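Local coordinates for Iron(III) ABC transporter, periplasmic iron-compound-binding protein (Vibrio cholerae, PDB 3TEF) that probably binds ferric catecholate siderophores in the periplasm and hands them to an ABC transporter for iron uptake, at residues F205-L216 against F236-A246. Residues are numbered along the deposited sequence; the frame is centred on the assembly and turned at random.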
loop_
_atom_site.group_PDB
_atom_site.type_symbol
_atom_site.label_atom_id
_atom_site.label_comp_id
_atom_site.label_asym_id
_atom_site.label_seq_id
_atom_site.Cartn_x
_atom_site.Cartn_y
_atom_site.Cartn_z
ATOM N N PHE A 205 9.164 -21.312 -9.937
ATOM C CA PHE A 205 9.931 -20.789 -11.059
ATOM C C PHE A 205 9.515 -21.467 -12.363
ATOM O O PHE A 205 9.547 -20.860 -13.432
ATOM C CB PHE A 205 11.432 -20.935 -10.815
ATOM C CG PHE A 205 11.965 -19.995 -9.774
ATOM C CD1 PHE A 205 11.969 -18.625 -9.993
ATOM C CD2 PHE A 205 12.472 -20.478 -8.577
ATOM C CE1 PHE A 205 12.466 -17.754 -9.030
ATOM C CE2 PHE A 205 12.965 -19.614 -7.616
ATOM C CZ PHE A 205 12.962 -18.250 -7.843
ATOM N N GLU A 206 9.112 -22.725 -12.270
ATOM C CA GLU A 206 8.644 -23.451 -13.438
ATOM C C GLU A 206 7.394 -22.778 -14.020
ATOM O O GLU A 206 7.240 -22.683 -15.237
ATOM C CB GLU A 206 8.365 -24.916 -13.082
ATOM C CG GLU A 206 9.631 -25.770 -12.861
ATOM C CD GLU A 206 10.319 -25.539 -11.511
ATOM O OE1 GLU A 206 9.894 -24.648 -10.741
ATOM O OE2 GLU A 206 11.299 -26.262 -11.220
ATOM N N TYR A 207 6.512 -22.312 -13.139
ATOM C CA TYR A 207 5.301 -21.601 -13.542
ATOM C C TYR A 207 5.640 -20.279 -14.242
ATOM O O TYR A 207 5.014 -19.922 -15.245
ATOM C CB TYR A 207 4.432 -21.368 -12.305
ATOM C CG TYR A 207 3.243 -20.447 -12.456
ATOM C CD1 TYR A 207 1.945 -20.957 -12.488
ATOM C CD2 TYR A 207 3.406 -19.065 -12.517
ATOM C CE1 TYR A 207 0.846 -20.123 -12.596
ATOM C CE2 TYR A 207 2.311 -18.218 -12.630
ATOM C CZ TYR A 207 1.036 -18.754 -12.669
ATOM O OH TYR A 207 -0.057 -17.921 -12.771
ATOM N N ILE A 208 6.627 -19.556 -13.717
ATOM C CA ILE A 208 7.054 -18.294 -14.323
ATOM C C ILE A 208 7.619 -18.542 -15.720
ATOM O O ILE A 208 7.253 -17.861 -16.683
ATOM C CB ILE A 208 8.098 -17.556 -13.454
ATOM C CG1 ILE A 208 7.481 -17.125 -12.119
ATOM C CG2 ILE A 208 8.647 -16.335 -14.190
ATOM C CD1 ILE A 208 8.491 -16.607 -11.110
ATOM N N ARG A 209 8.496 -19.533 -15.828
ATOM C CA ARG A 209 9.103 -19.886 -17.111
ATOM C C ARG A 209 8.075 -20.420 -18.107
ATOM O O ARG A 209 8.062 -20.017 -19.270
ATOM C CB ARG A 209 10.227 -20.908 -16.905
ATOM C CG ARG A 209 10.791 -21.505 -18.189
ATOM C CD ARG A 209 11.333 -20.437 -19.122
ATOM N NE ARG A 209 11.831 -21.020 -20.367
ATOM C CZ ARG A 209 11.212 -20.939 -21.541
ATOM N NH1 ARG A 209 10.065 -20.279 -21.650
ATOM N NH2 ARG A 209 11.747 -21.510 -22.612
ATOM N N GLU A 210 7.210 -21.321 -17.646
ATOM C CA GLU A 210 6.214 -21.941 -18.514
ATOM C C GLU A 210 5.253 -20.896 -19.098
ATOM O O GLU A 210 4.970 -20.899 -20.302
ATOM C CB GLU A 210 5.460 -23.070 -17.781
ATOM C CG GLU A 210 4.457 -22.613 -16.696
ATOM C CD GLU A 210 3.936 -23.755 -15.804
ATOM O OE1 GLU A 210 4.723 -24.671 -15.466
ATOM O OE2 GLU A 210 2.738 -23.733 -15.431
ATOM N N HIS A 211 4.771 -19.990 -18.248
ATOM C CA HIS A 211 3.815 -18.976 -18.681
ATOM C C HIS A 211 4.474 -17.804 -19.405
ATOM O O HIS A 211 3.816 -17.089 -20.162
ATOM C CB HIS A 211 2.954 -18.499 -17.511
ATOM C CG HIS A 211 1.917 -19.494 -17.086
ATOM N ND1 HIS A 211 2.101 -20.357 -16.026
ATOM C CD2 HIS A 211 0.695 -19.776 -17.592
ATOM C CE1 HIS A 211 1.029 -21.116 -15.888
ATOM N NE2 HIS A 211 0.162 -20.785 -16.825
ATOM N N ASN A 212 5.769 -17.611 -19.171
ATOM C CA ASN A 212 6.556 -16.655 -19.946
ATOM C C ASN A 212 5.927 -15.259 -20.046
ATOM O O ASN A 212 5.498 -14.835 -21.123
ATOM C CB ASN A 212 6.802 -17.224 -21.348
ATOM C CG ASN A 212 7.919 -16.509 -22.086
ATOM O OD1 ASN A 212 8.816 -15.930 -21.472
ATOM N ND2 ASN A 212 7.870 -16.550 -23.414
ATOM N N PRO A 213 5.874 -14.532 -18.921
ATOM C CA PRO A 213 5.303 -13.178 -18.938
ATOM C C PRO A 213 6.182 -12.215 -19.735
ATOM O O PRO A 213 7.404 -12.382 -19.773
ATOM C CB PRO A 213 5.312 -12.781 -17.459
ATOM C CG PRO A 213 6.444 -13.574 -16.874
ATOM C CD PRO A 213 6.429 -14.888 -17.602
ATOM N N LYS A 214 5.565 -11.219 -20.366
ATOM C CA LYS A 214 6.315 -10.193 -21.085
ATOM C C LYS A 214 6.944 -9.210 -20.106
ATOM O O LYS A 214 8.029 -8.666 -20.344
ATOM C CB LYS A 214 5.401 -9.446 -22.060
ATOM C CG LYS A 214 5.651 -9.757 -23.532
ATOM C CD LYS A 214 4.835 -10.953 -24.010
ATOM C CE LYS A 214 5.364 -12.273 -23.461
ATOM N NZ LYS A 214 4.412 -13.401 -23.714
ATOM N N THR A 215 6.248 -8.983 -19.001
ATOM C CA THR A 215 6.746 -8.124 -17.936
ATOM C C THR A 215 6.595 -8.864 -16.621
ATOM O O THR A 215 5.559 -9.490 -16.361
ATOM C CB THR A 215 5.953 -6.813 -17.857
ATOM O OG1 THR A 215 6.187 -6.046 -19.046
ATOM C CG2 THR A 215 6.377 -5.997 -16.642
ATOM N N LEU A 216 7.628 -8.785 -15.790
ATOM C CA LEU A 216 7.625 -9.492 -14.517
ATOM C C LEU A 216 7.869 -8.492 -13.385
ATOM O O LEU A 216 8.924 -7.859 -13.316
ATOM C CB LEU A 216 8.697 -10.582 -14.540
ATOM C CG LEU A 216 8.833 -11.581 -13.393
ATOM C CD1 LEU A 216 7.511 -12.275 -13.079
ATOM C CD2 LEU A 216 9.904 -12.601 -13.742
ATOM N N PHE A 236 16.918 -14.565 -7.377
ATOM C CA PHE A 236 15.686 -14.691 -8.154
ATOM C C PHE A 236 15.977 -14.961 -9.622
ATOM O O PHE A 236 15.273 -15.724 -10.280
ATOM C CB PHE A 236 14.840 -13.423 -8.026
ATOM C CG PHE A 236 13.491 -13.523 -8.690
ATOM C CD1 PHE A 236 12.465 -14.238 -8.098
ATOM C CD2 PHE A 236 13.252 -12.898 -9.900
ATOM C CE1 PHE A 236 11.225 -14.330 -8.706
ATOM C CE2 PHE A 236 12.018 -12.989 -10.516
ATOM C CZ PHE A 236 11.001 -13.703 -9.918
ATOM N N GLU A 237 17.026 -14.331 -10.136
ATOM C CA GLU A 237 17.340 -14.459 -11.547
ATOM C C GLU A 237 18.182 -15.700 -11.802
ATOM O O GLU A 237 19.380 -15.613 -12.076
ATOM C CB GLU A 237 18.022 -13.192 -12.059
ATOM C CG GLU A 237 17.253 -11.933 -11.700
ATOM C CD GLU A 237 17.616 -10.750 -12.566
ATOM O OE1 GLU A 237 18.785 -10.667 -13.003
ATOM O OE2 GLU A 237 16.728 -9.907 -12.820
ATOM N N ASN A 238 17.539 -16.858 -11.686
ATOM C CA ASN A 238 18.181 -18.132 -11.967
ATOM C C ASN A 238 17.966 -18.523 -13.422
ATOM O O ASN A 238 17.483 -17.719 -14.215
ATOM C CB ASN A 238 17.648 -19.214 -11.034
ATOM C CG ASN A 238 16.135 -19.310 -11.057
ATOM O OD1 ASN A 238 15.498 -19.064 -12.084
ATOM N ND2 ASN A 238 15.549 -19.668 -9.917
ATOM N N ASP A 239 18.314 -19.757 -13.767
ATOM C CA ASP A 239 18.201 -20.229 -15.146
ATOM C C ASP A 239 16.777 -20.176 -15.702
ATOM O O ASP A 239 16.577 -19.823 -16.866
ATOM C CB ASP A 239 18.761 -21.651 -15.284
ATOM C CG ASP A 239 20.224 -21.746 -14.880
ATOM O OD1 ASP A 239 21.089 -21.304 -15.669
ATOM O OD2 ASP A 239 20.509 -22.263 -13.777
ATOM N N LEU A 240 15.794 -20.530 -14.880
ATOM C CA LEU A 240 14.408 -20.582 -15.339
ATOM C C LEU A 240 13.875 -19.192 -15.659
ATOM O O LEU A 240 13.105 -19.008 -16.606
ATOM C CB LEU A 240 13.515 -21.252 -14.298
ATOM C CG LEU A 240 13.793 -22.731 -14.050
ATOM C CD1 LEU A 240 12.866 -23.276 -12.974
ATOM C CD2 LEU A 240 13.638 -23.517 -15.340
ATOM N N VAL A 241 14.286 -18.218 -14.859
ATOM C CA VAL A 241 13.852 -16.840 -15.037
ATOM C C VAL A 241 14.554 -16.193 -16.235
ATOM O O VAL A 241 13.945 -15.419 -16.973
ATOM C CB VAL A 241 14.103 -16.022 -13.748
ATOM C CG1 VAL A 241 13.880 -14.541 -13.988
ATOM C CG2 VAL A 241 13.202 -16.534 -12.627
ATOM N N LYS A 242 15.829 -16.524 -16.421
ATOM C CA LYS A 242 16.607 -16.023 -17.560
ATOM C C LYS A 242 15.977 -16.418 -18.891
ATOM O O LYS A 242 16.058 -15.679 -19.876
ATOM C CB LYS A 242 18.030 -16.577 -17.517
ATOM C CG LYS A 242 18.760 -16.330 -16.223
ATOM C CD LYS A 242 19.070 -14.864 -16.028
ATOM C CE LYS A 242 20.561 -14.666 -15.832
ATOM N NZ LYS A 242 20.877 -13.345 -15.226
ATOM N N ALA A 243 15.361 -17.595 -18.914
ATOM C CA ALA A 243 14.765 -18.139 -20.128
ATOM C C ALA A 243 13.453 -17.443 -20.463
ATOM O O ALA A 243 12.753 -17.829 -21.398
ATOM C CB ALA A 243 14.548 -19.638 -19.978
ATOM N N THR A 244 13.136 -16.403 -19.700
ATOM C CA THR A 244 11.866 -15.707 -19.833
ATOM C C THR A 244 11.991 -14.486 -20.750
ATOM O O THR A 244 13.053 -13.872 -20.836
ATOM C CB THR A 244 11.341 -15.284 -18.437
ATOM O OG1 THR A 244 9.926 -15.482 -18.364
ATOM C CG2 THR A 244 11.689 -13.838 -18.135
ATOM N N THR A 245 10.904 -14.152 -21.440
ATOM C CA THR A 245 10.857 -12.956 -22.279
ATOM C C THR A 245 11.121 -11.694 -21.460
ATOM O O THR A 245 11.808 -10.775 -21.913
ATOM C CB THR A 245 9.488 -12.811 -22.976
ATOM O OG1 THR A 245 9.259 -13.933 -23.838
ATOM C CG2 THR A 245 9.436 -11.528 -23.799
ATOM N N ALA A 246 10.568 -11.655 -20.251
ATOM C CA ALA A 246 10.720 -10.499 -19.373
ATOM C C ALA A 246 12.178 -10.195 -19.077
ATOM O O ALA A 246 12.590 -9.035 -19.080
ATOM C CB ALA A 246 9.948 -10.707 -18.074
#
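Asn212, just past the end of helix 205-211, turns its amide onto the start of helix 245-248. Its CG lies anti to the backbone N (chi1 -164°), which carries OD1 to Thr245 N, 2.7 Å away; the bond is nearly straight and lies in the carbonyl plane. The same OD1 takes a weak bond from Thr244 OG1. The other branch of the amide, ND2, makes a bent, weak bond to Thr245 OG1 at 3.0 Å; both branches are thus engaged, and the backbone N-H at OD1 is what favours this orientation over the flipped one. Thr244 is the N-cap residue but makes no capping bond of its own; the side-chain carbonyl of Asn212, OD1, takes up the first-turn N-H of Thr245 instead. Next along, Ala246 N bonds weakly to Pro213 O, and Ala246 CB packs on Leu216 CB.

At the far end Phe205 meets helix 239-242. Asn238 ND2 sits over the centre of one face of the Phe205 ring, 3.3 Å above its plane, with the amide steeply inclined to the ring (77°). The OD1 of Asn238 caps its own helix by accepting from Val241 N, which holds the amide in this pose. Phe236 CD1 comes in at the edge of the Phe205 ring, 3.6 Å from CE1, while Leu240 CD1 packs on Phe205 CB. Deeper in, Ile208 CD1 and Leu216 CD2 close on the far end of the Phe236 ring, Leu216 at its edge.

Between these ends Arg209, bent at chi2, lays one face of its guanidinium over Ala243 O. Segment 236-246 lies in the beta-alpha-beta crossover from strand 215-220 to its parallel neighbour 252-254, packed against the preceding helix 205-211, in the alpha/beta C-terminal lobe of a solute-binding protein 8 family member.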